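Local coordinates for hypothetical protein BACOVA_04980 (Bacteroides ovatus, PDB 3UFI) that is probably a fimbrial subunit of the fimbrillin-like family, a putative cell adhesion protein thought to build pili on this gut bacterium, at residues W38-E52 / G94-G106. Residues are numbered along the deposited sequence; the frame is centred on the assembly and turned at random.
Sequences WGSDDRIGVTVEADE and GEFTLNAYYPYQG
Thr97 O accepts two backbone bonds from one face of its plane, 2.8 Å from Glu49 N and 3.3 Å from Ala50 N, which defines a classic beta bulge and shifts the antiparallel register by one residue. At the bulge a chi1 of 167° sets Glu49 CG opposite the backbone N, bringing OE1 to 2.8 Å from Asn99 ND2 through its anti lone pair; with Glu49 poorly ordered and Asn99 in two conformers, this bond and that of Asn99 OD1 to Gln141 are tentative. The pairing is regular from Gly45-Tyr101 to Thr47-Asn99, where Thr47 N meets Asn99 O at 2.9 Å (175° at the hydrogen). The branches of Val46 and Val48 meet Leu98, with Val48 CG2 4.0 Å from Leu98 CG. At the far end Trp38 turns an edge toward the face of Tyr102, planes 67° apart, and the Asp42 carboxylate, CG 3.6 Å from Tyr102 CE2, also receives Gly39 N on OD2 at 2.7 Å. With alanine in place of Asp42, Gly39 N would probably lose this acceptor and Tyr102 CE2 its carboxylate neighbour. Strand 43-51 lies between strands 66-72 and 95-102; strand 95-102 also pairs antiparallel with 138-146, while Phe153 of strand 150-156 packs on Val46 and Leu98.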
loop_
_atom_site.group_PDB
_atom_site.type_symbol
_atom_site.label_atom_id
_atom_site.label_comp_id
_atom_site.label_asym_id
_atom_site.label_seq_id
_atom_site.Cartn_x
_atom_site.Cartn_y
_atom_site.Cartn_z
ATOM N N TRP A 38 0.436 -12.007 3.894
ATOM C CA TRP A 38 0.986 -11.832 2.546
ATOM C C TRP A 38 0.198 -12.709 1.590
ATOM O O TRP A 38 -0.227 -13.797 1.987
ATOM C CB TRP A 38 2.486 -12.249 2.491
ATOM C CG TRP A 38 3.437 -11.354 3.222
ATOM C CD1 TRP A 38 3.971 -11.565 4.457
ATOM C CD2 TRP A 38 3.976 -10.108 2.757
ATOM N NE1 TRP A 38 4.805 -10.523 4.797
ATOM C CE2 TRP A 38 4.857 -9.635 3.755
ATOM C CE3 TRP A 38 3.819 -9.354 1.578
ATOM C CZ2 TRP A 38 5.575 -8.443 3.613
ATOM C CZ3 TRP A 38 4.549 -8.183 1.426
ATOM C CH2 TRP A 38 5.401 -7.728 2.440
ATOM N N GLY A 39 0.075 -12.284 0.334
ATOM C CA GLY A 39 -0.491 -13.113 -0.724
ATOM C C GLY A 39 0.581 -14.106 -1.138
ATOM O O GLY A 39 1.778 -13.799 -1.046
ATOM N N SER A 40 0.176 -15.288 -1.606
ATOM C CA SER A 40 1.084 -16.372 -1.988
ATOM C C SER A 40 2.159 -16.023 -3.065
ATOM O O SER A 40 3.225 -16.647 -3.078
ATOM C CB SER A 40 0.287 -17.575 -2.481
ATOM O OG SER A 40 1.158 -18.669 -2.732
ATOM N N ASP A 41 1.896 -15.089 -3.965
ATOM C CA ASP A 41 2.910 -14.802 -4.989
ATOM C C ASP A 41 3.467 -13.363 -4.834
ATOM O O ASP A 41 4.002 -12.818 -5.796
ATOM C CB ASP A 41 2.260 -15.003 -6.389
ATOM C CG ASP A 41 3.186 -14.894 -7.601
ATOM O OD1 ASP A 41 4.252 -15.557 -7.599
ATOM O OD2 ASP A 41 2.837 -14.148 -8.551
ATOM N N ASP A 42 3.320 -12.746 -3.640
ATOM C CA ASP A 42 3.748 -11.360 -3.400
ATOM C C ASP A 42 5.250 -11.186 -3.612
ATOM O O ASP A 42 6.046 -12.026 -3.192
ATOM C CB ASP A 42 3.351 -10.890 -1.999
ATOM C CG ASP A 42 1.869 -10.559 -1.841
ATOM O OD1 ASP A 42 1.127 -10.574 -2.869
ATOM O OD2 ASP A 42 1.464 -10.232 -0.721
ATOM N N ARG A 43 5.612 -10.084 -4.275
ATOM C CA ARG A 43 6.975 -9.766 -4.653
ATOM C C ARG A 43 7.444 -8.483 -4.032
ATOM O O ARG A 43 6.760 -7.467 -4.106
ATOM C CB ARG A 43 7.106 -9.671 -6.185
ATOM C CG ARG A 43 6.449 -10.778 -7.002
ATOM C CD ARG A 43 7.159 -12.078 -6.756
ATOM N NE ARG A 43 6.559 -13.165 -7.515
ATOM C CZ ARG A 43 6.976 -13.579 -8.708
ATOM N NH1 ARG A 43 8.004 -12.987 -9.305
ATOM N NH2 ARG A 43 6.383 -14.601 -9.302
ATOM N N ILE A 44 8.667 -8.514 -3.478
ATOM C CA ILE A 44 9.295 -7.335 -2.880
ATOM C C ILE A 44 10.648 -7.072 -3.574
ATOM O O ILE A 44 11.231 -7.984 -4.152
ATOM C CB ILE A 44 9.457 -7.505 -1.324
ATOM C CG1 ILE A 44 10.431 -8.674 -0.957
ATOM C CG2 ILE A 44 8.072 -7.610 -0.609
ATOM C CD1 ILE A 44 10.855 -8.764 0.551
ATOM N N GLY A 45 11.112 -5.831 -3.512
ATOM C CA GLY A 45 12.421 -5.436 -4.011
ATOM C C GLY A 45 13.279 -5.089 -2.821
ATOM O O GLY A 45 12.827 -4.335 -1.968
ATOM N N VAL A 46 14.475 -5.686 -2.708
ATOM C CA VAL A 46 15.413 -5.514 -1.572
ATOM C C VAL A 46 16.704 -4.821 -2.056
ATOM O O VAL A 46 17.323 -5.231 -3.040
ATOM C CB VAL A 46 15.706 -6.868 -0.855
ATOM C CG1 VAL A 46 16.713 -6.695 0.291
ATOM C CG2 VAL A 46 14.402 -7.493 -0.321
ATOM N N THR A 47 17.075 -3.731 -1.367
ATOM C CA THR A 47 18.247 -2.938 -1.688
ATOM C C THR A 47 19.188 -2.856 -0.475
ATOM O O THR A 47 18.742 -2.546 0.632
ATOM C CB THR A 47 17.801 -1.532 -2.140
ATOM O OG1 THR A 47 16.922 -1.662 -3.254
ATOM C CG2 THR A 47 18.966 -0.622 -2.525
ATOM N N VAL A 48 20.490 -3.064 -0.718
ATOM C CA VAL A 48 21.557 -2.866 0.268
ATOM C C VAL A 48 21.915 -1.385 0.166
ATOM O O VAL A 48 22.476 -0.950 -0.841
ATOM C CB VAL A 48 22.757 -3.809 0.085
ATOM C CG1 VAL A 48 23.859 -3.478 1.092
ATOM C CG2 VAL A 48 22.317 -5.262 0.226
ATOM N N GLU A 49 21.450 -0.608 1.148
ATOM C CA GLU A 49 21.588 0.845 1.207
ATOM C C GLU A 49 22.994 1.249 1.620
ATOM O O GLU A 49 23.654 2.000 0.906
ATOM C CB GLU A 49 20.532 1.447 2.169
ATOM C CG GLU A 49 20.794 2.903 2.535
ATOM C CD GLU A 49 19.739 3.613 3.357
ATOM O OE1 GLU A 49 18.539 3.496 3.018
ATOM O OE2 GLU A 49 20.119 4.347 4.298
ATOM N N ALA A 50 23.437 0.750 2.768
ATOM C CA ALA A 50 24.724 1.066 3.364
ATOM C C ALA A 50 25.398 -0.161 3.929
ATOM O O ALA A 50 24.742 -1.066 4.436
ATOM C CB ALA A 50 24.548 2.102 4.475
ATOM N N ASP A 51 26.730 -0.165 3.789
ATOM C CA ASP A 51 27.724 -1.095 4.297
ATOM C C ASP A 51 28.549 -0.236 5.239
ATOM O O ASP A 51 29.248 0.672 4.779
ATOM C CB ASP A 51 28.537 -1.685 3.114
ATOM C CG ASP A 51 29.649 -2.677 3.447
ATOM O OD1 ASP A 51 30.140 -2.668 4.603
ATOM O OD2 ASP A 51 30.035 -3.462 2.547
ATOM N N GLU A 52 28.380 -0.432 6.557
ATOM C CA GLU A 52 29.037 0.391 7.578
ATOM C C GLU A 52 30.566 0.199 7.620
ATOM O O GLU A 52 31.266 1.115 8.054
ATOM C CB GLU A 52 28.418 0.149 8.963
ATOM C CG GLU A 52 27.325 1.144 9.332
ATOM C CD GLU A 52 26.064 1.146 8.483
ATOM O OE1 GLU A 52 25.299 0.156 8.542
ATOM O OE2 GLU A 52 25.817 2.164 7.796
ATOM N N GLY A 94 30.591 -6.702 9.722
ATOM C CA GLY A 94 30.008 -5.392 9.976
ATOM C C GLY A 94 28.496 -5.376 9.820
ATOM O O GLY A 94 27.871 -6.410 9.545
ATOM N N GLU A 95 27.906 -4.194 10.020
ATOM C CA GLU A 95 26.468 -3.956 9.913
ATOM C C GLU A 95 26.116 -3.360 8.571
ATOM O O GLU A 95 26.947 -2.717 7.933
ATOM C CB GLU A 95 25.980 -3.027 11.023
ATOM C CG GLU A 95 26.207 -3.583 12.419
ATOM C CD GLU A 95 25.505 -2.852 13.544
ATOM O OE1 GLU A 95 25.277 -1.626 13.422
ATOM O OE2 GLU A 95 25.186 -3.516 14.557
ATOM N N PHE A 96 24.875 -3.581 8.142
ATOM C CA PHE A 96 24.330 -3.071 6.888
ATOM C C PHE A 96 22.970 -2.488 7.126
ATOM O O PHE A 96 22.288 -2.871 8.079
ATOM C CB PHE A 96 24.226 -4.187 5.838
ATOM C CG PHE A 96 25.532 -4.854 5.472
ATOM C CD1 PHE A 96 26.067 -5.863 6.270
ATOM C CD2 PHE A 96 26.212 -4.496 4.310
ATOM C CE1 PHE A 96 27.278 -6.466 5.933
ATOM C CE2 PHE A 96 27.407 -5.118 3.961
ATOM C CZ PHE A 96 27.934 -6.097 4.770
ATOM N N THR A 97 22.583 -1.555 6.266
ATOM C CA THR A 97 21.257 -0.983 6.208
ATOM C C THR A 97 20.632 -1.490 4.922
ATOM O O THR A 97 21.239 -1.389 3.860
ATOM C CB THR A 97 21.247 0.538 6.304
ATOM O OG1 THR A 97 21.838 0.920 7.541
ATOM C CG2 THR A 97 19.827 1.109 6.212
ATOM N N LEU A 98 19.433 -2.063 5.027
ATOM C CA LEU A 98 18.704 -2.576 3.868
ATOM C C LEU A 98 17.330 -1.988 3.822
ATOM O O LEU A 98 16.719 -1.791 4.867
ATOM C CB LEU A 98 18.579 -4.126 3.924
ATOM C CG LEU A 98 19.688 -4.977 3.289
ATOM C CD1 LEU A 98 21.014 -4.861 4.062
ATOM C CD2 LEU A 98 19.271 -6.440 3.248
ATOM N N ASN A 99 16.827 -1.719 2.620
ATOM C CA ASN A 99 15.480 -1.187 2.370
ATOM C C ASN A 99 14.694 -2.192 1.592
ATOM O O ASN A 99 15.295 -2.943 0.820
ATOM C CB ASN A 99 15.511 0.124 1.552
ATOM C CG ASN A 99 16.309 1.246 2.125
ATOM O OD1 ASN A 99 16.218 1.572 3.308
ATOM N ND2 ASN A 99 17.070 1.898 1.268
ATOM N N ALA A 100 13.381 -2.208 1.732
ATOM C CA ALA A 100 12.575 -3.105 0.929
ATOM C C ALA A 100 11.242 -2.447 0.633
ATOM O O ALA A 100 10.824 -1.555 1.365
ATOM C CB ALA A 100 12.395 -4.449 1.636
ATOM N N TYR A 101 10.596 -2.844 -0.472
ATOM C CA TYR A 101 9.298 -2.271 -0.816
ATOM C C TYR A 101 8.463 -3.315 -1.519
ATOM O O TYR A 101 8.990 -4.276 -2.048
ATOM C CB TYR A 101 9.464 -1.006 -1.689
ATOM C CG TYR A 101 9.795 -1.351 -3.122
ATOM C CD1 TYR A 101 11.109 -1.618 -3.510
ATOM C CD2 TYR A 101 8.787 -1.505 -4.075
ATOM C CE1 TYR A 101 11.412 -2.000 -4.810
ATOM C CE2 TYR A 101 9.082 -1.897 -5.380
ATOM C CZ TYR A 101 10.396 -2.144 -5.742
ATOM O OH TYR A 101 10.695 -2.538 -7.025
ATOM N N TYR A 102 7.162 -3.105 -1.530
ATOM C CA TYR A 102 6.160 -3.919 -2.206
ATOM C C TYR A 102 5.217 -2.955 -2.940
ATOM O O TYR A 102 4.958 -1.897 -2.388
ATOM C CB TYR A 102 5.389 -4.783 -1.168
ATOM C CG TYR A 102 4.100 -5.380 -1.700
ATOM C CD1 TYR A 102 2.916 -4.636 -1.725
ATOM C CD2 TYR A 102 4.071 -6.673 -2.230
ATOM C CE1 TYR A 102 1.750 -5.148 -2.290
ATOM C CE2 TYR A 102 2.905 -7.194 -2.796
ATOM C CZ TYR A 102 1.755 -6.423 -2.834
ATOM O OH TYR A 102 0.598 -6.936 -3.357
ATOM N N PRO A 103 4.612 -3.284 -4.106
ATOM C CA PRO A 103 4.857 -4.460 -4.965
ATOM C C PRO A 103 6.091 -4.245 -5.837
ATOM O O PRO A 103 6.287 -3.158 -6.417
ATOM C CB PRO A 103 3.572 -4.559 -5.821
ATOM C CG PRO A 103 2.831 -3.241 -5.661
ATOM C CD PRO A 103 3.646 -2.356 -4.735
ATOM N N TYR A 104 6.906 -5.299 -5.978
ATOM C CA TYR A 104 8.087 -5.236 -6.832
ATOM C C TYR A 104 7.771 -4.802 -8.261
ATOM O O TYR A 104 6.785 -5.239 -8.852
ATOM C CB TYR A 104 8.761 -6.618 -6.930
ATOM C CG TYR A 104 10.072 -6.572 -7.689
ATOM C CD1 TYR A 104 11.246 -6.188 -7.056
ATOM C CD2 TYR A 104 10.131 -6.887 -9.053
ATOM C CE1 TYR A 104 12.456 -6.130 -7.741
ATOM C CE2 TYR A 104 11.337 -6.814 -9.756
ATOM C CZ TYR A 104 12.503 -6.470 -9.079
ATOM O OH TYR A 104 13.714 -6.381 -9.693
ATOM N N GLN A 105 8.672 -4.025 -8.841
ATOM C CA GLN A 105 8.682 -3.748 -10.268
ATOM C C GLN A 105 10.125 -3.486 -10.678
ATOM O O GLN A 105 10.973 -3.207 -9.831
ATOM C CB GLN A 105 7.731 -2.616 -10.675
ATOM C CG GLN A 105 8.157 -1.220 -10.264
ATOM C CD GLN A 105 7.289 -0.212 -10.970
ATOM O OE1 GLN A 105 7.677 0.412 -11.964
ATOM N NE2 GLN A 105 6.086 -0.051 -10.475
ATOM N N GLY A 106 10.397 -3.582 -11.964
ATOM C CA GLY A 106 11.712 -3.256 -12.451
ATOM C C GLY A 106 12.632 -4.417 -12.643
ATOM O O GLY A 106 12.191 -5.556 -12.782
HETATM O O HOH W 1 29.556 -3.799 6.927
HETATM O O HOH W 2 23.082 -0.401 10.411
#